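Local coordinates for protein hydrolase, isochorismatase family (Pseudomonas putida, PDB 4L07) that probably hydrolyses the amide bond of maleamate to give maleate and ammonia, as a maleamate amidase of the isochorismatase family, at residues F29-T34 against I101-G106; K52-L57 against D197-W202; I66-A71 against V114-A119; V166-C171 against G191-S196. All blocks are in the same frame, centred on the assembly; numbering follows the deposited sequence.

Contact 1 (F29-T34 against I101-G106); sequences FSYGFT and IDMATG
The ring of Tyr31 lies over Asp102: on one face, offset toward the rim, sits Asp102 CA, 3.8 Å from the ring centroid and 21° off the normal, a CH-pi contact. Asp102 CG approaches Tyr31 CE1 at 3.4 Å, and ring and carboxylate planes are turned 38° apart. Ile101 O and the amide of Met103 approach the same ring obliquely, and the phenol oxygen is used as an acceptor, Met103 N donating to Tyr31 OH over 3.2 Å in a nearly straight bond. Asp102 CG stands anti to the backbone N (chi1 -167°), which lets the carboxylate bridge the two segments. Its OD2 lies 2.7 Å from Thr34 OG1. The other oxygen, Asp102 OD1, receives Ala104 N at 2.9 Å and closes an Asx turn, while Asp102 O accepts both the amide and the hydroxyl of Thr105. Ser30 and Ile101 form a single backbone bridge, and Asp102 N donates to Phe29 O at 2.8 Å. Next to this bond, Phe29 CB packs on Thr105 CG2 at 3.7 Å, the methyl also reaching the aromatic ring obliquely. Arg97 adds a cation-pi contact to Tyr31. Ser30 is the N-cap residue of helix 31-34, and through this bridge the start of that helix is tied to the loop leading to strand 112-116. Met48 of helix 45-60 touches Asp102 and Thr34, whereas Phe67 of strand 65-70 packs against Ile101 and Thr105.

Contact 2 (K52-L57 against D197-W202); sequences KEICDL and DDILKW
The helical segments carrying Ile54 and Leu200 run almost parallel, 8° between their N-to-C directions, with the segment axes approaching to 9.9 Å. The CA atoms of Ile54 and Leu200 come as near as 6.1 Å. Leu200 is the main wedge. Its chi1 (-67°) and chi2 (166°) together carry the CD2 methyl into the surface formed by Glu53, Ile54 and Leu57: Leu200 CD2 rests 3.6 Å from Glu53 O and 3.8 Å from Ile54 CA. Leu57 meets the same residue from one turn further on, its CD1 lying 3.4 Å from Leu200 O and 4.0 Å from Leu200 CD2. On the buried side, both isoleucines use methyl branches, with Ile54 CD1 against Ile199 CG2 at 3.8 Å. No hydrogen bond crosses the interface; it is held by van der Waals packing of aliphatic side chains, in part against backbone carbonyls. Toward solvent, the carboxylate of Glu53 is paired with Arg50 of its own helix, and Lys52 bridges to Asp56 one turn on. Both helices pack against the parallel sheet: Ile54 reaches Ile24 of strand 22-27 and Pro167 of strand 163-172, while Ile199 rests on Leu165 of the latter.

Contact 3 (I66-A71 against V114-A119); sequences IFTTIA and VVKKGA
Strand 114-116 pairs in parallel with strand 66-70, and Val114 and Lys116 each turn both backbone polar groups toward their partner. Val114 N donates to Phe67 O at 2.8 Å and Val114 O accepts from Thr69 N at 3.0 Å; Lys116 N then meets Thr69 O at 2.9 Å. The last link, Ala71 N to Lys116 O, is weak at 3.4 Å. Backbone groups of Ile66 and Thr68 bond in turn to strand 22-27, so strand 66-70 is hydrogen-bonded on both edges. The amine of Lys116 has several partners. Beyond CB the chain is extended up to a bend about CD-CE (chi4 81°); CE lies beside Thr68 OG1. Lys116 NZ donates to Gly118 O and Ala119 O, both at 2.9 Å, near the carbonyl plane of Gly118 but well above that of Ala119, besides its salt bridge to Asp28. Ile70 CG1 and CD1 pack against that amine. Thr68 OG1 bonds to the other oxygen of Asp28, while Thr69 OG1, on the opposite sheet face with Val115, is bound to Val99 O. Lys117 NZ donates to Ala71 O at 2.8 Å and also bonds Glu76 and Tyr94. Packing is tight where Thr68 CG2 and Val114 CG1 lie only 3.3 Å apart. Two carbonyls and a carboxylate thus fix the Lys116 amine, with Thr68 steadying that carboxylate from a second shell; since Lys116 also touches Cys149, the grouping is consistent with the Asp-Lys-Cys triad of isochorismatase-family cysteine hydrolases.

Contact 4 (V166-C171 against G191-S196); sequences VPADCC and GDVTDS
Asp169 reaches across to Ser196 and grips it with both carboxylate oxygens. CB points toward the 191-196 segment, and CG, set between the backbone N and the carbonyl carbon (chi1 62°), comes to 3.5 Å from Ser196 OG. From there the group forks. Asp169 OD1 accepts the hydroxyl proton of Ser196 OG at 2.6 Å, whereas Asp169 OD2 takes Ser196 N at 2.9 Å through a bent bond (141° at the hydrogen) and also lies against Asp195 CA. Both donors arrive on the syn sides of the carboxylate and close to its plane, which restrains its rotation. Earlier in the chain the strands pair in parallel through Val166 N to Asp192 O at 2.8 Å and Thr194 N to Val166 O; Ala168 N, at the start of the 3-10 turn, adds a bond to Thr194 O. Val166 CG1 presses on Val193 CG2 at 3.4 Å, shorter than a usual carbon contact, both valines packing on Ile186 of helix 176-189, which links the two strands in a beta-alpha-beta unit. At the edge, Asp192 forms a salt bridge to Lys85 of the second subunit. Ser196 opens helix 196-207, and Asp195, its N-cap, bonds to Asp198 N. Asp169 therefore supplies a second carboxylate to that helix start, where Arg50 of helix 45-60 also packs; its negative charge would probably be favoured there despite Asp195 nearby.

Overall arrangement
Contacts 3 and 4 tie together outer strand pairs at the two ends of one parallel sheet, their centres about 20 Å apart on opposite sides of the chain's centre. The centres of contacts 2 and 4 are about 11 Å apart and the two touch, Ile54 CD1 resting 3.7 Å from Cys170 SG; strand 192-194 leads into helix 196-207 of contact 2. Contact 1 reaches the other three: Phe67 and Thr69 of contact 3, Lys52 of contact 2, and Cys170 of contact 4 through the Phe29 ring. The probable catalytic centre adjoins contact 3, which supplies Lys116; a sulfate, likely from crystallisation, lies about 4 Å from the Ile70 side chain. The centres of contacts 1 and 3 are about 12 Å apart.

Contact 1 (F29-T34 against I101-G106)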
loop_
_atom_site.group_PDB
_atom_site.type_symbol
_atom_site.label_atom_id
_atom_site.label_comp_id
_atom_site.label_asym_id
_atom_site.label_seq_id
_atom_site.Cartn_x
_atom_site.Cartn_y
_atom_site.Cartn_z
ATOM N N PHE A 29 20.825 4.646 7.842
ATOM C CA PHE A 29 22.166 5.022 8.302
ATOM C C PHE A 29 22.346 6.539 8.112
ATOM O O PHE A 29 23.266 6.995 7.428
ATOM C CB PHE A 29 23.275 4.231 7.583
ATOM C CG PHE A 29 23.614 2.894 8.218
ATOM C CD1 PHE A 29 23.410 2.659 9.580
ATOM C CD2 PHE A 29 24.189 1.884 7.451
ATOM C CE1 PHE A 29 23.742 1.430 10.147
ATOM C CE2 PHE A 29 24.522 0.654 8.010
ATOM C CZ PHE A 29 24.297 0.428 9.363
ATOM N N SER A 30 21.433 7.304 8.703
ATOM C CA SER A 30 21.516 8.764 8.751
ATOM C C SER A 30 22.215 9.165 10.045
ATOM O O SER A 30 22.291 8.365 10.980
ATOM C CB SER A 30 20.119 9.384 8.683
ATOM O OG SER A 30 19.355 9.050 9.828
ATOM N N TYR A 31 22.725 10.392 10.106
ATOM C CA TYR A 31 23.429 10.855 11.309
ATOM C C TYR A 31 22.569 10.765 12.575
ATOM O O TYR A 31 23.081 10.500 13.656
ATOM C CB TYR A 31 23.973 12.274 11.120
ATOM C CG TYR A 31 25.117 12.342 10.133
ATOM C CD1 TYR A 31 26.345 11.730 10.411
ATOM C CD2 TYR A 31 24.976 13.010 8.917
ATOM C CE1 TYR A 31 27.396 11.789 9.505
ATOM C CE2 TYR A 31 26.018 13.066 8.005
ATOM C CZ TYR A 31 27.226 12.460 8.308
ATOM O OH TYR A 31 28.259 12.522 7.403
ATOM N N GLY A 32 21.263 10.976 12.429
ATOM C CA GLY A 32 20.327 10.856 13.549
ATOM C C GLY A 32 20.378 9.497 14.229
ATOM O O GLY A 32 20.102 9.386 15.425
ATOM N N PHE A 33 20.747 8.473 13.463
ATOM C CA PHE A 33 20.840 7.111 13.966
ATOM C C PHE A 33 22.280 6.619 14.165
ATOM O O PHE A 33 22.481 5.590 14.793
ATOM C CB PHE A 33 20.059 6.149 13.061
ATOM C CG PHE A 33 18.580 6.419 13.044
ATOM C CD1 PHE A 33 17.769 5.985 14.087
ATOM C CD2 PHE A 33 17.997 7.128 11.995
ATOM C CE1 PHE A 33 16.406 6.247 14.085
ATOM C CE2 PHE A 33 16.633 7.394 11.989
ATOM C CZ PHE A 33 15.839 6.954 13.036
ATOM N N THR A 34 23.269 7.353 13.648
ATOM C CA THR A 34 24.667 6.877 13.658
ATOM C C THR A 34 25.661 7.797 14.373
ATOM O O THR A 34 26.795 7.381 14.641
ATOM C CB THR A 34 25.207 6.647 12.232
ATOM O OG1 THR A 34 25.228 7.898 11.532
ATOM C CG2 THR A 34 24.332 5.653 11.468
ATOM N N ILE A 101 22.401 11.186 5.121
ATOM C CA ILE A 101 23.013 9.862 5.136
ATOM C C ILE A 101 24.457 10.013 5.599
ATOM O O ILE A 101 25.177 10.887 5.117
ATOM C CB ILE A 101 22.938 9.176 3.748
ATOM C CG1 ILE A 101 21.474 9.055 3.267
ATOM C CG2 ILE A 101 23.614 7.808 3.761
ATOM C CD1 ILE A 101 20.543 8.325 4.224
ATOM N N ASP A 102 24.860 9.179 6.551
ATOM C CA ASP A 102 26.219 9.220 7.086
ATOM C C ASP A 102 27.240 8.914 5.982
ATOM O O ASP A 102 27.127 7.908 5.281
ATOM C CB ASP A 102 26.346 8.237 8.255
ATOM C CG ASP A 102 27.613 8.444 9.070
ATOM O OD1 ASP A 102 28.666 8.735 8.471
ATOM O OD2 ASP A 102 27.553 8.306 10.312
ATOM N N MET A 103 28.236 9.789 5.833
ATOM C CA MET A 103 29.255 9.624 4.789
ATOM C C MET A 103 30.076 8.336 4.915
ATOM O O MET A 103 30.636 7.864 3.927
ATOM C CB MET A 103 30.176 10.854 4.707
ATOM C CG MET A 103 29.599 12.023 3.915
ATOM S SD MET A 103 29.023 11.623 2.242
ATOM C CE MET A 103 30.549 11.217 1.387
ATOM N N ALA A 104 30.125 7.767 6.122
ATOM C CA ALA A 104 30.824 6.503 6.378
ATOM C C ALA A 104 30.244 5.318 5.600
ATOM O O ALA A 104 30.895 4.285 5.457
ATOM C CB ALA A 104 30.848 6.201 7.876
ATOM N N THR A 105 29.020 5.473 5.095
ATOM C CA THR A 105 28.392 4.453 4.259
ATOM C C THR A 105 28.998 4.443 2.857
ATOM O O THR A 105 28.816 3.486 2.106
ATOM C CB THR A 105 26.887 4.709 4.089
ATOM O OG1 THR A 105 26.696 5.955 3.406
ATOM C CG2 THR A 105 26.194 4.749 5.439
ATOM N N GLY A 106 29.688 5.529 2.509
ATOM C CA GLY A 106 30.262 5.699 1.183
ATOM C C GLY A 106 29.230 6.056 0.127
ATOM O O GLY A 106 29.478 5.881 -1.063
#

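Contact 2 (K52-L57 against D197-W202)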
loop_
_atom_site.group_PDB
_atom_site.type_symbol
_atom_site.label_atom_id
_atom_site.label_comp_id
_atom_site.label_asym_id
_atom_site.label_seq_id
_atom_site.Cartn_x
_atom_site.Cartn_y
_atom_site.Cartn_z
ATOM N N LYS A 52 29.429 -0.401 3.553
ATOM C CA LYS A 52 30.129 0.310 2.470
ATOM C C LYS A 52 30.765 -0.668 1.477
ATOM O O LYS A 52 30.691 -0.466 0.265
ATOM C CB LYS A 52 31.182 1.278 3.023
ATOM C CG LYS A 52 31.898 2.092 1.947
ATOM C CD LYS A 52 32.853 3.110 2.552
ATOM C CE LYS A 52 33.611 3.890 1.479
ATOM N NZ LYS A 52 34.424 3.013 0.583
ATOM N N GLU A 53 31.377 -1.732 1.997
ATOM C CA GLU A 53 31.989 -2.763 1.156
ATOM C C GLU A 53 30.956 -3.443 0.254
ATOM O O GLU A 53 31.186 -3.619 -0.944
ATOM C CB GLU A 53 32.718 -3.799 2.019
ATOM C CG GLU A 53 33.865 -3.223 2.834
ATOM C CD GLU A 53 34.619 -4.271 3.635
ATOM O OE1 GLU A 53 33.975 -5.142 4.267
ATOM O OE2 GLU A 53 35.868 -4.215 3.640
ATOM N N ILE A 54 29.817 -3.806 0.837
ATOM C CA ILE A 54 28.720 -4.418 0.093
ATOM C C ILE A 54 28.190 -3.483 -1.000
ATOM O O ILE A 54 28.045 -3.891 -2.158
ATOM C CB ILE A 54 27.578 -4.866 1.040
ATOM C CG1 ILE A 54 28.031 -6.062 1.889
ATOM C CG2 ILE A 54 26.326 -5.231 0.252
ATOM C CD1 ILE A 54 27.019 -6.503 2.934
ATOM N N CYS A 55 27.912 -2.236 -0.623
ATOM C CA CYS A 55 27.382 -1.234 -1.552
ATOM C C CYS A 55 28.370 -0.922 -2.678
ATOM O O CYS A 55 27.976 -0.845 -3.841
ATOM C CB CYS A 55 26.997 0.045 -0.812
ATOM S SG CYS A 55 25.542 -0.122 0.253
ATOM N N ASP A 56 29.650 -0.763 -2.332
ATOM C CA ASP A 56 30.687 -0.525 -3.350
ATOM C C ASP A 56 30.748 -1.634 -4.397
ATOM O O ASP A 56 30.860 -1.352 -5.593
ATOM C CB ASP A 56 32.068 -0.309 -2.714
ATOM C CG ASP A 56 32.196 1.043 -2.032
ATOM O OD1 ASP A 56 31.248 1.853 -2.097
ATOM O OD2 ASP A 56 33.252 1.307 -1.418
ATOM N N LEU A 57 30.663 -2.889 -3.950
ATOM C CA LEU A 57 30.655 -4.028 -4.863
ATOM C C LEU A 57 29.383 -4.036 -5.713
ATOM O O LEU A 57 29.454 -4.107 -6.938
ATOM C CB LEU A 57 30.772 -5.350 -4.096
ATOM C CG LEU A 57 31.546 -6.561 -4.653
ATOM C CD1 LEU A 57 30.887 -7.856 -4.206
ATOM C CD2 LEU A 57 31.758 -6.567 -6.163
ATOM N N ASP A 197 30.795 -11.084 4.588
ATOM C CA ASP A 197 31.679 -11.987 3.838
ATOM C C ASP A 197 30.910 -12.874 2.856
ATOM O O ASP A 197 31.285 -12.977 1.688
ATOM C CB ASP A 197 32.502 -12.865 4.791
ATOM C CG ASP A 197 33.735 -12.159 5.334
ATOM O OD1 ASP A 197 34.062 -11.040 4.879
ATOM O OD2 ASP A 197 34.392 -12.741 6.225
ATOM N N ASP A 198 29.845 -13.512 3.345
ATOM C CA ASP A 198 28.944 -14.322 2.522
ATOM C C ASP A 198 28.355 -13.462 1.400
ATOM O O ASP A 198 28.443 -13.828 0.231
ATOM C CB ASP A 198 27.836 -14.938 3.403
ATOM C CG ASP A 198 26.746 -15.684 2.606
ATOM O OD1 ASP A 198 25.828 -16.233 3.252
ATOM O OD2 ASP A 198 26.769 -15.736 1.360
ATOM N N ILE A 199 27.772 -12.320 1.762
ATOM C CA ILE A 199 27.142 -11.431 0.781
ATOM C C ILE A 199 28.110 -11.070 -0.345
ATOM O O ILE A 199 27.770 -11.195 -1.519
ATOM C CB ILE A 199 26.564 -10.151 1.441
ATOM C CG1 ILE A 199 25.451 -10.504 2.445
ATOM C CG2 ILE A 199 26.056 -9.163 0.390
ATOM C CD1 ILE A 199 24.287 -11.292 1.866
ATOM N N LEU A 200 29.318 -10.652 0.025
ATOM C CA LEU A 200 30.318 -10.215 -0.956
ATOM C C LEU A 200 30.669 -11.322 -1.948
ATOM O O LEU A 200 30.681 -11.090 -3.154
ATOM C CB LEU A 200 31.578 -9.694 -0.257
ATOM C CG LEU A 200 31.459 -8.407 0.563
ATOM C CD1 LEU A 200 32.691 -8.232 1.443
ATOM C CD2 LEU A 200 31.229 -7.180 -0.316
ATOM N N LYS A 201 30.931 -12.523 -1.429
ATOM C CA LYS A 201 31.231 -13.693 -2.251
ATOM C C LYS A 201 30.050 -14.021 -3.159
ATOM O O LYS A 201 30.231 -14.306 -4.344
ATOM C CB LYS A 201 31.588 -14.887 -1.355
ATOM C CG LYS A 201 31.974 -16.163 -2.089
ATOM C CD LYS A 201 32.344 -17.263 -1.103
ATOM C CE LYS A 201 32.407 -18.629 -1.770
ATOM N NZ LYS A 201 33.629 -18.792 -2.606
ATOM N N TRP A 202 28.842 -13.950 -2.598
ATOM C CA TRP A 202 27.611 -14.215 -3.341
ATOM C C TRP A 202 27.376 -13.243 -4.476
ATOM O O TRP A 202 27.019 -13.661 -5.579
ATOM C CB TRP A 202 26.405 -14.257 -2.395
ATOM C CG TRP A 202 25.092 -14.380 -3.129
ATOM C CD1 TRP A 202 24.630 -15.464 -3.868
ATOM C CD2 TRP A 202 24.036 -13.364 -3.245
ATOM N NE1 TRP A 202 23.400 -15.197 -4.410
ATOM C CE2 TRP A 202 22.987 -13.958 -4.077
ATOM C CE3 TRP A 202 23.862 -12.070 -2.757
ATOM C CZ2 TRP A 202 21.822 -13.273 -4.391
ATOM C CZ3 TRP A 202 22.688 -11.387 -3.084
ATOM C CH2 TRP A 202 21.692 -11.979 -3.880
#

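Contact 3 (I66-A71 against V114-A119)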
loop_
_atom_site.group_PDB
_atom_site.type_symbol
_atom_site.label_atom_id
_atom_site.label_comp_id
_atom_site.label_asym_id
_atom_site.label_seq_id
_atom_site.Cartn_x
_atom_site.Cartn_y
_atom_site.Cartn_z
ATOM N N ILE A 66 20.018 1.278 -2.776
ATOM C CA ILE A 66 19.040 2.284 -2.347
ATOM C C ILE A 66 19.154 2.561 -0.843
ATOM O O ILE A 66 19.111 1.631 -0.029
ATOM C CB ILE A 66 17.595 1.853 -2.701
ATOM C CG1 ILE A 66 17.456 1.633 -4.212
ATOM C CG2 ILE A 66 16.585 2.898 -2.234
ATOM C CD1 ILE A 66 16.225 0.846 -4.613
ATOM N N PHE A 67 19.313 3.837 -0.490
ATOM C CA PHE A 67 19.372 4.281 0.904
ATOM C C PHE A 67 18.027 4.835 1.348
ATOM O O PHE A 67 17.324 5.466 0.560
ATOM C CB PHE A 67 20.419 5.390 1.064
ATOM C CG PHE A 67 21.833 4.937 0.835
ATOM C CD1 PHE A 67 22.338 4.776 -0.455
ATOM C CD2 PHE A 67 22.678 4.700 1.917
ATOM C CE1 PHE A 67 23.647 4.359 -0.663
ATOM C CE2 PHE A 67 23.990 4.288 1.717
ATOM C CZ PHE A 67 24.473 4.114 0.428
ATOM N N THR A 68 17.677 4.612 2.614
ATOM C CA THR A 68 16.468 5.197 3.192
ATOM C C THR A 68 16.801 6.147 4.334
ATOM O O THR A 68 17.847 6.022 4.976
ATOM C CB THR A 68 15.471 4.118 3.682
ATOM O OG1 THR A 68 15.894 3.604 4.945
ATOM C CG2 THR A 68 15.374 2.972 2.687
ATOM N N THR A 69 15.908 7.098 4.574
ATOM C CA THR A 69 16.025 8.025 5.690
ATOM C C THR A 69 14.619 8.383 6.165
ATOM O O THR A 69 13.672 8.423 5.364
ATOM C CB THR A 69 16.841 9.295 5.313
ATOM O OG1 THR A 69 17.153 10.054 6.489
ATOM C CG2 THR A 69 16.076 10.183 4.329
ATOM N N ILE A 70 14.486 8.607 7.467
ATOM C CA ILE A 70 13.262 9.145 8.042
ATOM C C ILE A 70 13.421 10.664 8.134
ATOM O O ILE A 70 14.362 11.161 8.762
ATOM C CB ILE A 70 12.993 8.572 9.456
ATOM C CG1 ILE A 70 12.701 7.061 9.390
ATOM C CG2 ILE A 70 11.854 9.332 10.127
ATOM C CD1 ILE A 70 12.698 6.358 10.740
ATOM N N ALA A 71 12.507 11.396 7.506
ATOM C CA ALA A 71 12.513 12.860 7.573
ATOM C C ALA A 71 11.090 13.404 7.588
ATOM O O ALA A 71 10.232 12.901 6.860
ATOM C CB ALA A 71 13.284 13.441 6.396
ATOM N N VAL A 114 15.455 7.251 -0.540
ATOM C CA VAL A 114 14.007 7.234 -0.340
ATOM C C VAL A 114 13.678 7.777 1.056
ATOM O O VAL A 114 14.230 7.315 2.062
ATOM C CB VAL A 114 13.412 5.817 -0.564
ATOM C CG1 VAL A 114 14.275 4.761 0.085
ATOM C CG2 VAL A 114 11.978 5.716 -0.054
ATOM N N VAL A 115 12.798 8.772 1.106
ATOM C CA VAL A 115 12.374 9.359 2.376
ATOM C C VAL A 115 11.092 8.668 2.818
ATOM O O VAL A 115 10.172 8.481 2.017
ATOM C CB VAL A 115 12.160 10.888 2.282
ATOM C CG1 VAL A 115 11.680 11.455 3.614
ATOM C CG2 VAL A 115 13.445 11.583 1.862
ATOM N N LYS A 116 11.057 8.260 4.084
ATOM C CA LYS A 116 9.889 7.586 4.650
ATOM C C LYS A 116 9.500 8.202 5.997
ATOM O O LYS A 116 10.282 8.944 6.600
ATOM C CB LYS A 116 10.165 6.087 4.799
ATOM C CG LYS A 116 11.219 5.762 5.847
ATOM C CD LYS A 116 11.544 4.286 5.874
ATOM C CE LYS A 116 12.796 3.995 6.679
ATOM N NZ LYS A 116 12.541 3.945 8.144
ATOM N N LYS A 117 8.298 7.869 6.476
ATOM C CA LYS A 117 7.763 8.475 7.694
ATOM C C LYS A 117 7.583 7.488 8.848
ATOM O O LYS A 117 7.314 7.907 9.976
ATOM C CB LYS A 117 6.416 9.163 7.402
ATOM C CG LYS A 117 6.413 10.050 6.171
ATOM C CD LYS A 117 7.191 11.339 6.347
ATOM C CE LYS A 117 7.378 12.012 4.990
ATOM N NZ LYS A 117 8.079 13.314 5.115
ATOM N N GLY A 118 7.731 6.194 8.564
ATOM C CA GLY A 118 7.593 5.143 9.576
ATOM C C GLY A 118 8.837 4.271 9.699
ATOM O O GLY A 118 9.939 4.678 9.308
ATOM N N ALA A 119 8.651 3.062 10.228
ATOM C CA ALA A 119 9.741 2.094 10.409
ATOM C C ALA A 119 10.137 1.379 9.109
ATOM O O ALA A 119 11.303 1.388 8.718
ATOM C CB ALA A 119 9.380 1.084 11.500
#

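Contact 4 (V166-C171 against G191-S196)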
loop_
_atom_site.group_PDB
_atom_site.type_symbol
_atom_site.label_atom_id
_atom_site.label_comp_id
_atom_site.label_asym_id
_atom_site.label_seq_id
_atom_site.Cartn_x
_atom_site.Cartn_y
_atom_site.Cartn_z
ATOM N N VAL A 166 19.982 -10.916 5.277
ATOM C CA VAL A 166 20.378 -9.918 6.257
ATOM C C VAL A 166 21.762 -10.221 6.849
ATOM O O VAL A 166 21.906 -11.150 7.643
ATOM C CB VAL A 166 19.297 -9.728 7.359
ATOM C CG1 VAL A 166 18.905 -11.050 7.982
ATOM C CG2 VAL A 166 19.753 -8.744 8.428
ATOM N N PRO A 167 22.784 -9.447 6.439
ATOM C CA PRO A 167 24.099 -9.586 7.071
ATOM C C PRO A 167 24.089 -8.961 8.460
ATOM O O PRO A 167 24.001 -7.740 8.598
ATOM C CB PRO A 167 25.036 -8.826 6.123
ATOM C CG PRO A 167 24.159 -7.882 5.371
ATOM C CD PRO A 167 22.813 -8.541 5.277
ATOM N N ALA A 168 24.170 -9.812 9.480
ATOM C CA ALA A 168 24.048 -9.396 10.877
ATOM C C ALA A 168 25.082 -8.343 11.267
ATOM O O ALA A 168 24.794 -7.440 12.056
ATOM C CB ALA A 168 24.144 -10.609 11.797
ATOM N N ASP A 169 26.277 -8.453 10.687
ATOM C CA ASP A 169 27.360 -7.512 10.971
ATOM C C ASP A 169 27.198 -6.161 10.263
ATOM O O ASP A 169 28.088 -5.314 10.327
ATOM C CB ASP A 169 28.735 -8.145 10.677
ATOM C CG ASP A 169 28.920 -8.526 9.218
ATOM O OD1 ASP A 169 30.080 -8.526 8.751
ATOM O OD2 ASP A 169 27.925 -8.832 8.529
ATOM N N CYS A 170 26.055 -5.967 9.601
ATOM C CA CYS A 170 25.701 -4.696 8.960
ATOM C C CYS A 170 24.491 -4.037 9.623
ATOM O O CYS A 170 24.003 -2.992 9.171
ATOM C CB CYS A 170 25.381 -4.930 7.487
ATOM S SG CYS A 170 26.809 -5.415 6.513
ATOM N N CYS A 171 24.018 -4.657 10.697
ATOM C CA CYS A 171 22.845 -4.193 11.412
ATOM C C CYS A 171 23.250 -3.692 12.792
ATOM O O CYS A 171 23.890 -4.418 13.554
ATOM C CB CYS A 171 21.826 -5.328 11.514
ATOM S SG CYS A 171 21.169 -5.865 9.912
ATOM N N GLY A 191 13.722 -14.211 6.543
ATOM C CA GLY A 191 14.868 -14.164 5.639
ATOM C C GLY A 191 16.027 -14.972 6.171
ATOM O O GLY A 191 15.915 -15.590 7.224
ATOM N N ASP A 192 17.132 -14.986 5.429
ATOM C CA ASP A 192 18.350 -15.635 5.905
ATOM C C ASP A 192 19.309 -14.637 6.542
ATOM O O ASP A 192 19.762 -13.690 5.889
ATOM C CB ASP A 192 19.039 -16.413 4.773
ATOM C CG ASP A 192 18.550 -17.858 4.667
ATOM O OD1 ASP A 192 17.738 -18.284 5.517
ATOM O OD2 ASP A 192 18.979 -18.574 3.732
ATOM N N VAL A 193 19.607 -14.864 7.821
ATOM C CA VAL A 193 20.611 -14.100 8.549
ATOM C C VAL A 193 21.978 -14.703 8.248
ATOM O O VAL A 193 22.188 -15.912 8.393
ATOM C CB VAL A 193 20.336 -14.082 10.072
ATOM C CG1 VAL A 193 21.400 -13.287 10.819
ATOM C CG2 VAL A 193 18.953 -13.514 10.356
ATOM N N THR A 194 22.904 -13.849 7.856
ATOM C CA THR A 194 24.220 -14.269 7.415
ATOM C C THR A 194 25.221 -13.166 7.747
ATOM O O THR A 194 25.023 -12.475 8.718
ATOM C CB THR A 194 24.226 -14.698 5.936
ATOM O OG1 THR A 194 25.522 -15.188 5.578
ATOM C CG2 THR A 194 23.808 -13.560 5.024
ATOM N N ASP A 195 26.333 -13.083 7.028
ATOM C CA ASP A 195 27.303 -12.006 7.258
ATOM C C ASP A 195 27.804 -11.384 5.953
ATOM O O ASP A 195 27.549 -11.917 4.870
ATOM C CB ASP A 195 28.467 -12.457 8.170
ATOM C CG ASP A 195 29.310 -13.580 7.573
ATOM O OD1 ASP A 195 30.055 -14.216 8.348
ATOM O OD2 ASP A 195 29.268 -13.826 6.350
ATOM N N SER A 196 28.509 -10.259 6.066
ATOM C CA SER A 196 28.962 -9.498 4.896
ATOM C C SER A 196 29.907 -10.289 3.988
ATOM O O SER A 196 29.816 -10.183 2.767
ATOM C CB SER A 196 29.578 -8.157 5.306
ATOM O OG SER A 196 30.668 -8.320 6.197
#